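Long-range contact in dihydropteroate synthase (Anaplasma phagocytophilum, PDB 6UCZ), which probably catalyses the condensation of 6-hydroxymethyl-7,8-dihydropterin pyrophosphate with p-aminobenzoate to form dihydropteroate, a step in folate synthesis: residues 255-267 / 275-288. Numbering follows the deposited sequence.
Sequences DVPTAMLSTFLAQ and VHDVKLTGISIKIA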
loop_
_atom_site.group_PDB
_atom_site.type_symbol
_atom_site.label_atom_id
_atom_site.label_comp_id
_atom_site.label_asym_id
_atom_site.label_seq_id
_atom_site.Cartn_x
_atom_site.Cartn_y
_atom_site.Cartn_z
ATOM N N ASP A 255 -11.821 0.405 -12.431
ATOM C CA ASP A 255 -12.328 0.374 -11.058
ATOM C C ASP A 255 -13.302 -0.792 -10.831
ATOM O O ASP A 255 -13.240 -1.460 -9.790
ATOM C CB ASP A 255 -12.968 1.718 -10.714
ATOM C CG ASP A 255 -11.924 2.782 -10.331
ATOM O OD1 ASP A 255 -10.813 2.413 -9.884
ATOM O OD2 ASP A 255 -12.199 3.984 -10.500
ATOM N N VAL A 256 -14.169 -1.086 -11.794
ATOM C CA VAL A 256 -15.105 -2.205 -11.639
ATOM C C VAL A 256 -14.335 -3.530 -11.659
ATOM O O VAL A 256 -14.534 -4.358 -10.753
ATOM C CB VAL A 256 -16.221 -2.159 -12.697
ATOM C CG1 VAL A 256 -17.034 -3.422 -12.640
ATOM C CG2 VAL A 256 -17.106 -0.957 -12.469
ATOM N N PRO A 257 -13.452 -3.793 -12.639
ATOM C CA PRO A 257 -12.613 -5.002 -12.532
ATOM C C PRO A 257 -11.808 -5.073 -11.246
ATOM O O PRO A 257 -11.625 -6.167 -10.691
ATOM C CB PRO A 257 -11.698 -4.905 -13.768
ATOM C CG PRO A 257 -12.507 -4.141 -14.753
ATOM C CD PRO A 257 -13.249 -3.117 -13.938
ATOM N N THR A 258 -11.302 -3.937 -10.758
ATOM C CA THR A 258 -10.595 -3.947 -9.479
ATOM C C THR A 258 -11.490 -4.471 -8.367
ATOM O O THR A 258 -11.070 -5.317 -7.561
ATOM C CB THR A 258 -10.082 -2.535 -9.166
ATOM O OG1 THR A 258 -9.068 -2.200 -10.119
ATOM C CG2 THR A 258 -9.513 -2.413 -7.729
ATOM N N ALA A 259 -12.742 -4.010 -8.336
ATOM C CA ALA A 259 -13.688 -4.433 -7.305
ATOM C C ALA A 259 -14.002 -5.923 -7.390
ATOM O O ALA A 259 -14.259 -6.558 -6.358
ATOM C CB ALA A 259 -14.981 -3.620 -7.416
ATOM N N MET A 260 -14.008 -6.495 -8.604
ATOM C CA MET A 260 -14.202 -7.938 -8.727
ATOM C C MET A 260 -13.079 -8.706 -8.038
ATOM O O MET A 260 -13.332 -9.700 -7.339
ATOM C CB MET A 260 -14.306 -8.334 -10.201
ATOM C CG MET A 260 -15.496 -7.672 -10.933
ATOM S SD MET A 260 -15.653 -8.261 -12.635
ATOM C CE MET A 260 -16.401 -6.888 -13.480
ATOM N N LEU A 261 -11.828 -8.268 -8.224
ATOM C CA LEU A 261 -10.725 -8.900 -7.509
ATOM C C LEU A 261 -10.760 -8.561 -6.022
ATOM O O LEU A 261 -10.454 -9.414 -5.180
ATOM C CB LEU A 261 -9.391 -8.490 -8.147
ATOM C CG LEU A 261 -8.119 -8.971 -7.454
ATOM C CD1 LEU A 261 -8.100 -10.503 -7.290
ATOM C CD2 LEU A 261 -6.924 -8.487 -8.240
ATOM N N SER A 262 -11.149 -7.324 -5.678
ATOM C CA SER A 262 -11.275 -6.955 -4.270
ATOM C C SER A 262 -12.150 -7.948 -3.509
ATOM O O SER A 262 -11.830 -8.325 -2.374
ATOM C CB SER A 262 -11.856 -5.548 -4.143
ATOM O OG SER A 262 -10.944 -4.579 -4.606
ATOM N N THR A 263 -13.260 -8.384 -4.118
ATOM C CA THR A 263 -14.132 -9.354 -3.459
ATOM C C THR A 263 -13.379 -10.637 -3.144
ATOM O O THR A 263 -13.461 -11.159 -2.026
ATOM C CB THR A 263 -15.348 -9.671 -4.331
ATOM O OG1 THR A 263 -16.059 -8.469 -4.637
ATOM C CG2 THR A 263 -16.282 -10.624 -3.590
ATOM N N PHE A 264 -12.618 -11.148 -4.119
ATOM C CA PHE A 264 -11.839 -12.366 -3.909
ATOM C C PHE A 264 -10.804 -12.170 -2.803
ATOM O O PHE A 264 -10.640 -13.026 -1.923
ATOM C CB PHE A 264 -11.137 -12.761 -5.207
ATOM C CG PHE A 264 -10.079 -13.811 -5.025
ATOM C CD1 PHE A 264 -10.425 -15.161 -5.072
ATOM C CD2 PHE A 264 -8.752 -13.465 -4.814
ATOM C CE1 PHE A 264 -9.461 -16.150 -4.903
ATOM C CE2 PHE A 264 -7.776 -14.449 -4.646
ATOM C CZ PHE A 264 -8.132 -15.787 -4.688
ATOM N N LEU A 265 -10.066 -11.067 -2.863
ATOM C CA LEU A 265 -9.040 -10.807 -1.855
ATOM C C LEU A 265 -9.656 -10.690 -0.461
ATOM O O LEU A 265 -9.112 -11.221 0.514
ATOM C CB LEU A 265 -8.277 -9.536 -2.213
ATOM C CG LEU A 265 -7.449 -9.585 -3.492
ATOM C CD1 LEU A 265 -6.886 -8.199 -3.757
ATOM C CD2 LEU A 265 -6.332 -10.616 -3.367
ATOM N N ALA A 266 -10.807 -10.025 -0.352
ATOM C CA ALA A 266 -11.485 -9.955 0.942
ATOM C C ALA A 266 -11.874 -11.347 1.436
ATOM O O ALA A 266 -11.737 -11.651 2.627
ATOM C CB ALA A 266 -12.716 -9.045 0.846
ATOM N N GLN A 267 -12.316 -12.227 0.524
ATOM C CA GLN A 267 -12.650 -13.592 0.916
ATOM C C GLN A 267 -11.441 -14.365 1.437
ATOM O O GLN A 267 -11.601 -15.264 2.271
ATOM C CB GLN A 267 -13.282 -14.330 -0.262
ATOM C CG GLN A 267 -14.641 -13.802 -0.616
ATOM C CD GLN A 267 -15.285 -14.582 -1.732
ATOM O OE1 GLN A 267 -15.067 -14.313 -2.916
ATOM N NE2 GLN A 267 -16.082 -15.568 -1.359
ATOM N N VAL A 275 -6.773 1.051 -2.572
ATOM C CA VAL A 275 -7.689 1.178 -3.698
ATOM C C VAL A 275 -7.955 2.644 -3.994
ATOM O O VAL A 275 -7.858 3.509 -3.115
ATOM C CB VAL A 275 -9.033 0.448 -3.427
ATOM C CG1 VAL A 275 -8.811 -1.048 -3.315
ATOM C CG2 VAL A 275 -9.712 1.026 -2.156
ATOM N N HIS A 276 -8.315 2.915 -5.253
ATOM C CA HIS A 276 -8.758 4.253 -5.639
ATOM C C HIS A 276 -10.239 4.462 -5.326
ATOM O O HIS A 276 -10.622 5.495 -4.766
ATOM C CB HIS A 276 -8.483 4.489 -7.128
ATOM C CG HIS A 276 -7.030 4.383 -7.496
ATOM N ND1 HIS A 276 -6.418 3.181 -7.786
ATOM C CD2 HIS A 276 -6.065 5.328 -7.593
ATOM C CE1 HIS A 276 -5.143 3.393 -8.064
ATOM N NE2 HIS A 276 -4.901 4.688 -7.946
ATOM N N ASP A 277 -11.092 3.506 -5.688
ATOM C CA ASP A 277 -12.538 3.655 -5.517
ATOM C C ASP A 277 -12.958 2.982 -4.216
ATOM O O ASP A 277 -13.121 1.758 -4.153
ATOM C CB ASP A 277 -13.311 3.086 -6.697
ATOM C CG ASP A 277 -14.770 3.448 -6.639
ATOM O OD1 ASP A 277 -15.336 3.468 -5.528
ATOM O OD2 ASP A 277 -15.355 3.746 -7.698
ATOM N N VAL A 278 -13.181 3.808 -3.193
ATOM C CA VAL A 278 -13.504 3.309 -1.861
ATOM C C VAL A 278 -14.945 2.797 -1.793
ATOM O O VAL A 278 -15.229 1.806 -1.110
ATOM C CB VAL A 278 -13.235 4.429 -0.836
ATOM C CG1 VAL A 278 -14.040 4.224 0.423
ATOM C CG2 VAL A 278 -11.712 4.525 -0.554
ATOM N N LYS A 279 -15.865 3.447 -2.511
ATOM C CA LYS A 279 -17.262 2.999 -2.537
ATOM C C LYS A 279 -17.388 1.581 -3.093
ATOM O O LYS A 279 -18.003 0.708 -2.471
ATOM C CB LYS A 279 -18.110 3.974 -3.359
ATOM C CG LYS A 279 -19.629 3.738 -3.267
ATOM C CD LYS A 279 -20.395 4.573 -4.289
ATOM C CE LYS A 279 -21.870 4.152 -4.365
ATOM N NZ LYS A 279 -22.625 4.841 -5.458
ATOM N N LEU A 280 -16.791 1.323 -4.259
ATOM C CA LEU A 280 -16.856 -0.014 -4.831
ATOM C C LEU A 280 -16.189 -1.040 -3.927
ATOM O O LEU A 280 -16.659 -2.181 -3.815
ATOM C CB LEU A 280 -16.204 -0.028 -6.212
ATOM C CG LEU A 280 -17.000 0.597 -7.349
ATOM C CD1 LEU A 280 -16.207 0.466 -8.650
ATOM C CD2 LEU A 280 -18.380 -0.063 -7.466
ATOM N N THR A 281 -15.082 -0.663 -3.282
ATOM C CA THR A 281 -14.395 -1.608 -2.408
ATOM C C THR A 281 -15.248 -1.948 -1.194
ATOM O O THR A 281 -15.235 -3.089 -0.718
ATOM C CB THR A 281 -13.040 -1.045 -1.972
ATOM O OG1 THR A 281 -12.300 -0.643 -3.129
ATOM C CG2 THR A 281 -12.233 -2.119 -1.258
ATOM N N GLY A 282 -15.979 -0.970 -0.661
ATOM C CA GLY A 282 -16.912 -1.284 0.409
ATOM C C GLY A 282 -17.937 -2.313 -0.028
ATOM O O GLY A 282 -18.220 -3.270 0.698
ATOM N N ILE A 283 -18.459 -2.164 -1.248
ATOM C CA ILE A 283 -19.401 -3.144 -1.787
ATOM C C ILE A 283 -18.738 -4.509 -1.920
ATOM O O ILE A 283 -19.337 -5.536 -1.570
ATOM C CB ILE A 283 -19.969 -2.645 -3.128
ATOM C CG1 ILE A 283 -20.785 -1.373 -2.874
ATOM C CG2 ILE A 283 -20.836 -3.750 -3.824
ATOM C CD1 ILE A 283 -21.225 -0.647 -4.128
ATOM N N SER A 284 -17.478 -4.542 -2.383
ATOM C CA SER A 284 -16.800 -5.825 -2.537
ATOM C C SER A 284 -16.640 -6.531 -1.193
ATOM O O SER A 284 -16.765 -7.758 -1.120
ATOM C CB SER A 284 -15.439 -5.642 -3.222
ATOM O OG SER A 284 -14.430 -5.295 -2.298
ATOM N N ILE A 285 -16.385 -5.778 -0.122
ATOM C CA ILE A 285 -16.165 -6.408 1.175
ATOM C C ILE A 285 -17.476 -6.894 1.760
ATOM O O ILE A 285 -17.539 -7.968 2.369
ATOM C CB ILE A 285 -15.433 -5.439 2.126
ATOM C CG1 ILE A 285 -13.988 -5.207 1.651
ATOM C CG2 ILE A 285 -15.440 -5.968 3.542
ATOM C CD1 ILE A 285 -13.335 -3.979 2.314
ATOM N N LYS A 286 -18.546 -6.116 1.591
ATOM C CA LYS A 286 -19.860 -6.554 2.044
ATOM C C LYS A 286 -20.292 -7.835 1.344
ATOM O O LYS A 286 -20.915 -8.708 1.960
ATOM C CB LYS A 286 -20.884 -5.441 1.825
ATOM C CG LYS A 286 -20.764 -4.298 2.860
ATOM C CD LYS A 286 -21.490 -3.036 2.418
ATOM C CE LYS A 286 -21.119 -1.850 3.305
ATOM N NZ LYS A 286 -21.273 -2.191 4.744
ATOM N N ILE A 287 -19.987 -7.960 0.050
ATOM C CA ILE A 287 -20.326 -9.186 -0.669
ATOM C C ILE A 287 -19.515 -10.350 -0.126
ATOM O O ILE A 287 -20.054 -11.434 0.119
ATOM C CB ILE A 287 -20.135 -8.985 -2.185
ATOM C CG1 ILE A 287 -21.271 -8.116 -2.741
ATOM C CG2 ILE A 287 -20.080 -10.329 -2.936
ATOM C CD1 ILE A 287 -21.133 -7.852 -4.234
ATOM N N ALA A 288 -18.209 -10.140 0.099
ATOM C CA ALA A 288 -17.390 -11.185 0.705
ATOM C C ALA A 288 -17.957 -11.619 2.048
ATOM O O ALA A 288 -17.982 -12.818 2.360
ATOM C CB ALA A 288 -15.943 -10.701 0.872
HETATM O O HOH W 1 -10.335 1.341 -7.603
HETATM O O HOH W 2 -14.461 4.858 -10.219
HETATM O O HOH W 3 -12.225 -2.309 -5.300
#
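A259 O is gripped twice within its own helix, by T263 N and by T263 OG1 at 3.1 Å from opposite faces of the carbonyl plane, and S284 CB of the second helix packs against the same oxygen. The setting is the last helix-strand-helix unit of the dihydropteroate synthase TIM barrel: helices 255-267 and 278-290 flank strand 272-275 and run the same way, the segments 255-267 and 278-288 crossing at -39° with their axes 8.0 Å apart. Small residues permit so close an approach. S284 CB, placed by the backbone, lies 3.2 Å from T263 OG1; in one of the two modelled conformers of S284 the hydroxyl turns back to its own helix, chi1 84°, where OG donates to T281 O and lies over S262 CB. Farther along, the methyls of A266 and A288 meet at 3.6 Å, with Q267 CG alongside.

Polar atoms are joined across the groove by water. One molecule bridges S262 OG, which also bonds H238, to T281 OG1, itself a donor to D277 O at 2.7 Å. Near the ligand end, D255 OD1 pairs with R240 and accepts a hydrogen bond from a water, which in turn accepts one from D277 N. The carboxylates of D255 and D277 stand nearly perpendicular, planes 87° apart. H276, beside them, contacts the bound pterin monophosphate and holds S239 through ND1. D277 is the N-cap of the second helix: L280 N points almost straight at its OD1, 2.9 Å away, from above the carboxylate plane, while L280 CD1 rests against D255 O.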